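Local structure of histidine triad protein (1Y23) at residues Val44-His49 against Phe99-His104. The protein is a histidine triad (HIT) family protein that probably binds nucleotides and hydrolyses or transfers nucleotidyl groups. Numbering follows the deposited sequence.
Sequences VIPKTH and FHYHMH. With ZN (zinc ion), chain G.
Val44 and Met103 form an antiparallel hydrogen-bonded pair where strands 42-46 and 103-108 of the HIT-fold sheet meet. Val44 N donates to Met103 O at 3.0 Å, nearly straight (N-H...O 167°), and Met103 N returns the bond to Val44 O. This end is buried and tight. Ile45 CG2 sits 3.4 Å from His102 CB, and Pro46 CD comes to the edge of the Tyr101 ring. His100, His102 and His104 alternate with Tyr101 and Met103, matching the His-φ-His-φ-His-φ-φ motif (φ hydrophobic) that names the family. His102 turns its ring back along its own segment, and its ND1 donates to His100 O at 2.6 Å.

Past the Val44-Met103 pair the segments no longer bond as strands, and a zinc ion and a side-chain bond join them. Cys7 and Cys10 complete the zinc site. His100 is gripped at both ring nitrogens: ND1 binds the metal, and NE2 donates to Pro46 O at 3.0 Å. Both bonds fix the ring's rotation. Ile45 CD1 lies over one face and His49 CA over the other, each toward the rim. Thr48 and Phe99 lie on the looser, solvent side; His49 is partly exposed but metal-held. With CG anti to the backbone N (chi1 -177°), the His49 ring reaches the metal and packs on His100 in an offset edge-to-face pair, planes at 87°. His49 ND1 binds the zinc ion at 2.2 Å.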
# COMPACT_ATOMS: atom_id res chain seq x y z
N VAL B 44 -3.73 -4.58 -8.74
CA VAL B 44 -2.43 -5.01 -9.22
C VAL B 44 -2.06 -6.25 -8.41
O VAL B 44 -1.87 -6.18 -7.19
CB VAL B 44 -1.35 -3.93 -9.01
CG1 VAL B 44 -0.03 -4.39 -9.59
CG2 VAL B 44 -1.78 -2.62 -9.63
N ILE B 45 -1.97 -7.38 -9.09
CA ILE B 45 -1.64 -8.62 -8.42
C ILE B 45 -0.53 -9.37 -9.13
O ILE B 45 -0.27 -9.15 -10.31
CB ILE B 45 -2.89 -9.55 -8.34
CG1 ILE B 45 -3.13 -10.24 -9.69
CG2 ILE B 45 -4.14 -8.72 -8.02
CD1 ILE B 45 -4.24 -11.27 -9.67
N PRO B 46 0.19 -10.24 -8.40
CA PRO B 46 1.27 -11.04 -8.98
C PRO B 46 0.60 -12.29 -9.52
O PRO B 46 -0.42 -12.71 -8.99
CB PRO B 46 2.15 -11.35 -7.78
CG PRO B 46 1.13 -11.53 -6.70
CD PRO B 46 0.21 -10.34 -6.93
N LYS B 47 1.14 -12.88 -10.58
CA LYS B 47 0.54 -14.08 -11.13
C LYS B 47 0.76 -15.25 -10.18
O LYS B 47 -0.06 -16.16 -10.11
CB LYS B 47 1.12 -14.39 -12.51
CG LYS B 47 0.82 -13.30 -13.57
CD LYS B 47 1.24 -13.74 -14.98
CE LYS B 47 0.92 -12.68 -16.03
NZ LYS B 47 1.24 -13.14 -17.41
N THR B 48 1.87 -15.23 -9.44
CA THR B 48 2.15 -16.29 -8.49
C THR B 48 1.07 -16.22 -7.41
O THR B 48 0.74 -15.12 -6.95
CB THR B 48 3.53 -16.10 -7.83
OG1 THR B 48 4.54 -16.05 -8.84
CG2 THR B 48 3.82 -17.23 -6.86
N HIS B 49 0.52 -17.35 -7.00
CA HIS B 49 -0.51 -17.32 -5.97
C HIS B 49 0.12 -17.12 -4.60
O HIS B 49 0.59 -18.06 -3.96
CB HIS B 49 -1.36 -18.60 -5.98
CG HIS B 49 -2.49 -18.60 -4.99
ND1 HIS B 49 -3.54 -17.71 -5.04
CD2 HIS B 49 -2.74 -19.40 -3.92
CE1 HIS B 49 -4.38 -17.95 -4.05
NE2 HIS B 49 -3.92 -18.98 -3.36
N PHE B 99 -8.22 -14.43 -0.84
CA PHE B 99 -6.90 -14.75 -0.31
C PHE B 99 -5.76 -14.88 -1.33
O PHE B 99 -5.05 -15.88 -1.36
CB PHE B 99 -6.96 -16.01 0.57
CG PHE B 99 -7.71 -15.81 1.88
CD1 PHE B 99 -7.74 -14.56 2.50
CD2 PHE B 99 -8.35 -16.89 2.49
CE1 PHE B 99 -8.40 -14.37 3.72
CE2 PHE B 99 -9.02 -16.72 3.72
CZ PHE B 99 -9.04 -15.46 4.33
N HIS B 100 -5.61 -13.84 -2.14
CA HIS B 100 -4.55 -13.76 -3.15
C HIS B 100 -4.11 -12.31 -3.04
O HIS B 100 -4.93 -11.40 -3.18
CB HIS B 100 -5.09 -14.08 -4.55
CG HIS B 100 -4.04 -14.15 -5.62
ND1 HIS B 100 -4.16 -14.96 -6.73
CD2 HIS B 100 -2.86 -13.50 -5.76
CE1 HIS B 100 -3.10 -14.80 -7.51
NE2 HIS B 100 -2.30 -13.91 -6.95
N TYR B 101 -2.83 -12.08 -2.76
CA TYR B 101 -2.31 -10.73 -2.59
C TYR B 101 -2.72 -9.80 -3.73
O TYR B 101 -2.59 -10.14 -4.90
CB TYR B 101 -0.77 -10.73 -2.48
CG TYR B 101 -0.18 -9.34 -2.28
CD1 TYR B 101 -0.06 -8.78 -1.00
CD2 TYR B 101 0.21 -8.56 -3.38
CE1 TYR B 101 0.41 -7.48 -0.82
CE2 TYR B 101 0.68 -7.26 -3.21
CZ TYR B 101 0.78 -6.72 -1.93
OH TYR B 101 1.22 -5.42 -1.76
N HIS B 102 -3.21 -8.62 -3.36
CA HIS B 102 -3.60 -7.61 -4.33
C HIS B 102 -3.46 -6.22 -3.74
O HIS B 102 -3.66 -6.01 -2.55
CB HIS B 102 -5.04 -7.83 -4.83
CG HIS B 102 -6.06 -8.00 -3.74
ND1 HIS B 102 -6.13 -9.13 -2.96
CD2 HIS B 102 -7.07 -7.20 -3.33
CE1 HIS B 102 -7.14 -9.02 -2.12
NE2 HIS B 102 -7.73 -7.86 -2.33
N MET B 103 -3.09 -5.28 -4.59
CA MET B 103 -2.91 -3.89 -4.20
C MET B 103 -3.97 -3.06 -4.90
O MET B 103 -4.17 -3.22 -6.11
CB MET B 103 -1.53 -3.40 -4.62
CG MET B 103 -1.25 -1.94 -4.31
SD MET B 103 -0.59 -1.70 -2.65
CE MET B 103 1.14 -1.47 -3.02
N HIS B 104 -4.67 -2.21 -4.16
CA HIS B 104 -5.68 -1.34 -4.75
C HIS B 104 -5.01 -0.02 -5.11
O HIS B 104 -4.28 0.55 -4.30
CB HIS B 104 -6.81 -0.99 -3.78
CG HIS B 104 -7.68 -2.14 -3.40
ND1 HIS B 104 -7.46 -2.92 -2.29
CD2 HIS B 104 -8.82 -2.61 -3.96
CE1 HIS B 104 -8.42 -3.81 -2.17
NE2 HIS B 104 -9.26 -3.65 -3.18
ZN ZN G . -4.95 -16.90 -6.48